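Side-chain contacts in probable ubiquitin-conjugating enzyme E2 7 (Caenorhabditis elegans, PDB 1PZV), which probably catalyses the covalent attachment of ubiquitin to other proteins, accepting it from the E1 activating enzyme as a thioester and passing it on: residues N80-K83 and E84-C88; S121-S124 and M125-P129. All blocks are in the same frame, centred on the assembly; numbering follows the deposited sequence.

Interaction 1: residues N80-K83 and E84-C88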
ATOM      1  N   ASN A  80       5.470   1.683  -8.743  1.00 67.29           N
ATOM      2  CA  ASN A  80       4.510   0.594  -8.591  1.00 66.19           C
ATOM      3  C   ASN A  80       3.106   0.971  -8.168  1.00 67.17           C
ATOM      4  O   ASN A  80       2.316   0.125  -7.762  1.00 66.84           O
ATOM      5  CB  ASN A  80       5.083  -0.449  -7.652  1.00 64.45           C
ATOM      6  CG  ASN A  80       6.397  -1.001  -8.160  1.00 65.26           C
ATOM      7  OD1 ASN A  80       7.447  -0.796  -7.540  1.00 64.84           O
ATOM      8  ND2 ASN A  80       6.356  -1.691  -9.311  1.00 62.39           N
ATOM      9  N   ILE A  81       2.799   2.255  -8.261  1.00 68.79           N
ATOM     10  CA  ILE A  81       1.465   2.738  -7.960  1.00 69.94           C
ATOM     11  C   ILE A  81       1.093   3.411  -9.279  1.00 71.67           C
ATOM     12  O   ILE A  81       1.792   4.328  -9.716  1.00 70.91           O
ATOM     13  CB  ILE A  81       1.466   3.808  -6.862  1.00 69.79           C
ATOM     14  CG1 ILE A  81       2.345   3.375  -5.693  1.00 69.89           C
ATOM     15  CG2 ILE A  81       0.040   4.052  -6.392  1.00 69.10           C
ATOM     16  CD1 ILE A  81       1.815   2.194  -4.929  1.00 72.53           C
ATOM     17  N   ASP A  82       0.029   2.954  -9.932  1.00 72.93           N
ATOM     18  CA  ASP A  82      -0.342   3.584 -11.190  1.00 74.46           C
ATOM     19  C   ASP A  82      -0.878   4.996 -10.958  1.00 75.19           C
ATOM     20  O   ASP A  82      -0.922   5.485  -9.825  1.00 74.71           O
ATOM     21  CB  ASP A  82      -1.368   2.736 -11.973  1.00 73.93           C
ATOM     22  CG  ASP A  82      -2.712   2.621 -11.272  1.00 74.60           C
ATOM     23  OD1 ASP A  82      -3.140   3.590 -10.613  1.00 73.84           O
ATOM     24  OD2 ASP A  82      -3.355   1.558 -11.402  1.00 75.11           O
ATOM     25  N   LYS A  83      -1.272   5.642 -12.047  1.00 76.46           N
ATOM     26  CA  LYS A  83      -1.804   7.000 -12.024  1.00 77.21           C
ATOM     27  C   LYS A  83      -3.173   7.081 -11.351  1.00 75.73           C
ATOM     28  O   LYS A  83      -3.733   8.163 -11.181  1.00 74.52           O
ATOM     29  CB  LYS A  83      -1.886   7.532 -13.463  1.00 80.41           C
ATOM     30  CG  LYS A  83      -1.776   6.434 -14.551  1.00 83.33           C
ATOM     31  CD  LYS A  83      -2.886   5.378 -14.432  1.00 84.19           C
ATOM     32  CE  LYS A  83      -2.756   4.288 -15.494  1.00 85.46           C
ATOM     33  NZ  LYS A  83      -3.876   3.294 -15.432  1.00 84.98           N
ATOM     34  N   GLU A  84      -3.713   5.930 -10.973  1.00 75.43           N
ATOM     35  CA  GLU A  84      -5.013   5.898 -10.313  1.00 75.16           C
ATOM     36  C   GLU A  84      -4.864   5.502  -8.844  1.00 72.29           C
ATOM     37  O   GLU A  84      -5.849   5.222  -8.168  1.00 69.95           O
ATOM     38  CB  GLU A  84      -5.947   4.929 -11.041  1.00 77.44           C
ATOM     39  CG  GLU A  84      -6.078   5.241 -12.527  1.00 81.56           C
ATOM     40  CD  GLU A  84      -7.078   4.344 -13.245  1.00 84.10           C
ATOM     41  OE1 GLU A  84      -8.305   4.547 -13.072  1.00 84.26           O
ATOM     42  OE2 GLU A  84      -6.627   3.433 -13.980  1.00 84.39           O
ATOM     43  N   GLY A  85      -3.623   5.490  -8.364  1.00 70.22           N
ATOM     44  CA  GLY A  85      -3.362   5.147  -6.979  1.00 70.52           C
ATOM     45  C   GLY A  85      -3.340   3.656  -6.685  1.00 70.53           C
ATOM     46  O   GLY A  85      -2.950   3.238  -5.592  1.00 69.57           O
ATOM     47  N   ASN A  86      -3.765   2.853  -7.655  1.00 69.89           N
ATOM     48  CA  ASN A  86      -3.785   1.408  -7.494  1.00 67.80           C
ATOM     49  C   ASN A  86      -2.377   0.896  -7.282  1.00 66.78           C
ATOM     50  O   ASN A  86      -1.472   1.200  -8.066  1.00 66.46           O
ATOM     51  CB  ASN A  86      -4.384   0.750  -8.729  1.00 68.18           C
ATOM     52  CG  ASN A  86      -5.848   1.053  -8.887  1.00 69.39           C
ATOM     53  OD1 ASN A  86      -6.421   0.873  -9.965  1.00 71.41           O
ATOM     54  ND2 ASN A  86      -6.474   1.510  -7.807  1.00 68.89           N
ATOM     55  N   VAL A  87      -2.191   0.130  -6.213  1.00 64.72           N
ATOM     56  CA  VAL A  87      -0.885  -0.423  -5.929  1.00 63.54           C
ATOM     57  C   VAL A  87      -0.785  -1.730  -6.679  1.00 63.73           C
ATOM     58  O   VAL A  87      -1.698  -2.551  -6.625  1.00 64.77           O
ATOM     59  CB  VAL A  87      -0.691  -0.709  -4.446  1.00 62.65           C
ATOM     60  CG1 VAL A  87       0.736  -1.171  -4.205  1.00 61.96           C
ATOM     61  CG2 VAL A  87      -1.005   0.527  -3.637  1.00 61.88           C
ATOM     62  N   CYS A  88       0.319  -1.919  -7.385  1.00 63.14           N
ATOM     63  CA  CYS A  88       0.513  -3.134  -8.148  1.00 62.13           C
ATOM     64  C   CYS A  88       1.788  -3.845  -7.758  1.00 60.27           C
ATOM     65  O   CYS A  88       2.869  -3.500  -8.229  1.00 58.47           O
ATOM     66  CB  CYS A  88       0.532  -2.806  -9.638  1.00 63.99           C
ATOM     67  SG  CYS A  88      -0.985  -1.968 -10.207  1.00 71.92           S
TER

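Interaction 2: residues S121-S124 and M125-P129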
ATOM      1  N   SER A 121       4.961  -6.051   2.898  1.00 50.73           N
ATOM      2  CA  SER A 121       5.507  -5.971   1.548  1.00 51.55           C
ATOM      3  C   SER A 121       5.326  -4.550   0.995  1.00 49.96           C
ATOM      4  O   SER A 121       5.991  -4.161   0.032  1.00 49.91           O
ATOM      5  CB  SER A 121       4.863  -7.023   0.624  1.00 52.27           C
ATOM      6  OG  SER A 121       3.554  -6.659   0.246  1.00 55.38           O
ATOM      7  N   VAL A 122       4.444  -3.768   1.617  1.00 47.70           N
ATOM      8  CA  VAL A 122       4.231  -2.384   1.187  1.00 45.96           C
ATOM      9  C   VAL A 122       5.374  -1.471   1.666  1.00 44.33           C
ATOM     10  O   VAL A 122       5.763  -0.525   0.972  1.00 42.40           O
ATOM     11  CB  VAL A 122       2.892  -1.839   1.689  1.00 44.75           C
ATOM     12  CG1 VAL A 122       2.774  -0.348   1.367  1.00 42.53           C
ATOM     13  CG2 VAL A 122       1.772  -2.619   1.054  1.00 41.69           C
ATOM     14  N   ILE A 123       5.907  -1.744   2.849  1.00 42.05           N
ATOM     15  CA  ILE A 123       7.028  -0.952   3.302  1.00 45.13           C
ATOM     16  C   ILE A 123       8.159  -1.214   2.298  1.00 47.78           C
ATOM     17  O   ILE A 123       8.915  -0.306   1.942  1.00 49.73           O
ATOM     18  CB  ILE A 123       7.500  -1.371   4.704  1.00 45.14           C
ATOM     19  CG1 ILE A 123       6.485  -0.910   5.748  1.00 45.07           C
ATOM     20  CG2 ILE A 123       8.889  -0.778   4.994  1.00 42.52           C
ATOM     21  CD1 ILE A 123       6.867  -1.287   7.157  1.00 44.98           C
ATOM     22  N   SER A 124       8.266  -2.462   1.845  1.00 47.60           N
ATOM     23  CA  SER A 124       9.278  -2.839   0.874  1.00 49.45           C
ATOM     24  C   SER A 124       9.089  -2.057  -0.424  1.00 51.52           C
ATOM     25  O   SER A 124      10.034  -1.495  -0.959  1.00 50.85           O
ATOM     26  CB  SER A 124       9.191  -4.332   0.559  1.00 51.57           C
ATOM     27  OG  SER A 124       9.679  -5.130   1.614  1.00 54.28           O
ATOM     28  N   MET A 125       7.866  -2.038  -0.937  1.00 53.72           N
ATOM     29  CA  MET A 125       7.598  -1.313  -2.163  1.00 57.52           C
ATOM     30  C   MET A 125       8.073   0.138  -2.101  1.00 58.92           C
ATOM     31  O   MET A 125       8.685   0.641  -3.052  1.00 57.77           O
ATOM     32  CB  MET A 125       6.110  -1.324  -2.474  1.00 61.21           C
ATOM     33  CG  MET A 125       5.743  -0.319  -3.541  1.00 65.39           C
ATOM     34  SD  MET A 125       4.015  -0.344  -3.910  1.00 74.95           S
ATOM     35  CE  MET A 125       3.355   0.527  -2.454  1.00 71.40           C
ATOM     36  N   LEU A 126       7.774   0.813  -0.994  1.00 58.54           N
ATOM     37  CA  LEU A 126       8.178   2.203  -0.835  1.00 59.06           C
ATOM     38  C   LEU A 126       9.700   2.327  -0.635  1.00 61.44           C
ATOM     39  O   LEU A 126      10.333   3.265  -1.122  1.00 62.05           O
ATOM     40  CB  LEU A 126       7.435   2.821   0.349  1.00 54.41           C
ATOM     41  CG  LEU A 126       5.903   2.821   0.278  1.00 53.01           C
ATOM     42  CD1 LEU A 126       5.342   3.291   1.609  1.00 49.71           C
ATOM     43  CD2 LEU A 126       5.407   3.707  -0.860  1.00 50.07           C
ATOM     44  N   THR A 127      10.285   1.368   0.069  1.00 63.30           N
ATOM     45  CA  THR A 127      11.716   1.379   0.340  1.00 66.02           C
ATOM     46  C   THR A 127      12.556   0.902  -0.846  1.00 68.99           C
ATOM     47  O   THR A 127      13.681   1.372  -1.060  1.00 69.16           O
ATOM     48  CB  THR A 127      12.056   0.469   1.539  1.00 64.14           C
ATOM     49  OG1 THR A 127      11.145   0.739   2.607  1.00 62.16           O
ATOM     50  CG2 THR A 127      13.487   0.710   2.009  1.00 61.13           C
ATOM     51  N   ASP A 128      12.004  -0.032  -1.614  1.00 72.06           N
ATOM     52  CA  ASP A 128      12.720  -0.608  -2.750  1.00 74.08           C
ATOM     53  C   ASP A 128      11.771  -0.987  -3.886  1.00 72.89           C
ATOM     54  O   ASP A 128      11.339  -2.133  -3.990  1.00 70.44           O
ATOM     55  CB  ASP A 128      13.468  -1.850  -2.278  1.00 77.37           C
ATOM     56  CG  ASP A 128      14.698  -2.119  -3.087  1.00 82.42           C
ATOM     57  OD1 ASP A 128      14.577  -2.285  -4.330  1.00 85.12           O
ATOM     58  OD2 ASP A 128      15.786  -2.157  -2.469  1.00 84.55           O
ATOM     59  N   PRO A 129      11.452  -0.028  -4.764  1.00 73.73           N
ATOM     60  CA  PRO A 129      10.540  -0.314  -5.875  1.00 74.46           C
ATOM     61  C   PRO A 129      11.034  -1.411  -6.820  1.00 76.40           C
ATOM     62  O   PRO A 129      12.239  -1.565  -7.046  1.00 76.36           O
ATOM     63  CB  PRO A 129      10.412   1.043  -6.565  1.00 74.18           C
ATOM     64  CG  PRO A 129      11.771   1.660  -6.337  1.00 73.05           C
ATOM     65  CD  PRO A 129      12.047   1.317  -4.891  1.00 72.88           C
TER

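Interaction 1: residues N80-K83 and E84-C88
Glu84 and Gly85 make the far half of a type I beta turn that starts at Asp82, and the chain folds back on itself just before the predicted active-site cysteine. The chain of Glu84 runs alongside that of Lys83, and the two join in a salt bridge, Lys83 NZ to Glu84 OE2 at 3.1 Å, on the solvent side. Gly85 N closes the turn on Asp82 O at 3.1 Å, the donor standing above the carbonyl plane. Asn86 is held twice: its N reaches Asp82 OD1 at 3.1 Å from above the carboxylate plane, and its O accepts Asp82 N at 3.0 Å. The first of these depends on Asp82 CG sitting between its own backbone N and carbonyl carbon (chi1 66°), which swings the carboxylate over the turn. An alanine here removes that carboxylate, and Asn86 N, just past the turn, would probably be left without this acceptor. Val87 lies beside Ile81, both of its methyls against Ile81 CD1, Val87 CG2 at 3.5 Å, and a single beta bridge joins their backbones. Cys88 is anchored through its backbone, Cys88 N meeting Asn80 O at 2.9 Å with a nearly straight N-H...O angle of 169°.

Interaction 2: residues S121-S124 and M125-P129
Ile123 O is gripped twice by Thr127: the backbone Thr127 N donates to it at 2.9 Å, and the hydroxyl Thr127 OG1 donates to the same Ile123 O at 2.6 Å. The hydroxyl comes in from above the carbonyl plane, 40° out of it, whereas the N-H lies closer to that plane. With OG1 beside its backbone N (chi1 -47°), Thr127 folds the hydroxyl back along the helix, where it also lies near Ile123 CG2. On this exposed side a side-chain OH is thus satisfied by the backbone one turn earlier. The buried side is apolar. Met125 runs alongside Val122 and bends only at its last torsion (chi3 76°), bringing CE to 4.0 Å from Val122 CG1. Leu126 CG lies beyond the oxygen end of the Val122 carbonyl, 3.4 Å from Val122 O, and Leu126 N donates to that same oxygen at 3.1 Å. Met125 N does likewise to Ser121 O, while Ser121 OG turns back to Ile118 O. Ser124 O takes the N-H of Asp128, the first residue to leave helical angles. This is the C-terminal end of an amphipathic helix, here helix 115-127 of the ubiquitin-conjugating fold, which meets the loop of the predicted catalytic cysteine through Met125.

How the interactions relate
Met125 ties the two contacts together. Its thioether end leaves the helix of interaction 2 and settles on the apolar pair of interaction 1, with Met125 CE 3.4 Å from Ile81 CD1 and Met125 SD 3.4 Å from Val87 CG1. A second junction lies past the helix end, where Asn80 OD1 packs 3.5 Å from Pro129 CA and Asn80 ND2 hydrogen-bonds to Asn130 O. Asn80 belongs to the His-Pro-Asn motif of E2 enzymes, and His78 also touches Met125. The helix thus backs the active-site loop: the side chains of Met125 and Cys88, the predicted thioester-forming residue, are about 7 Å apart at their nearest atoms.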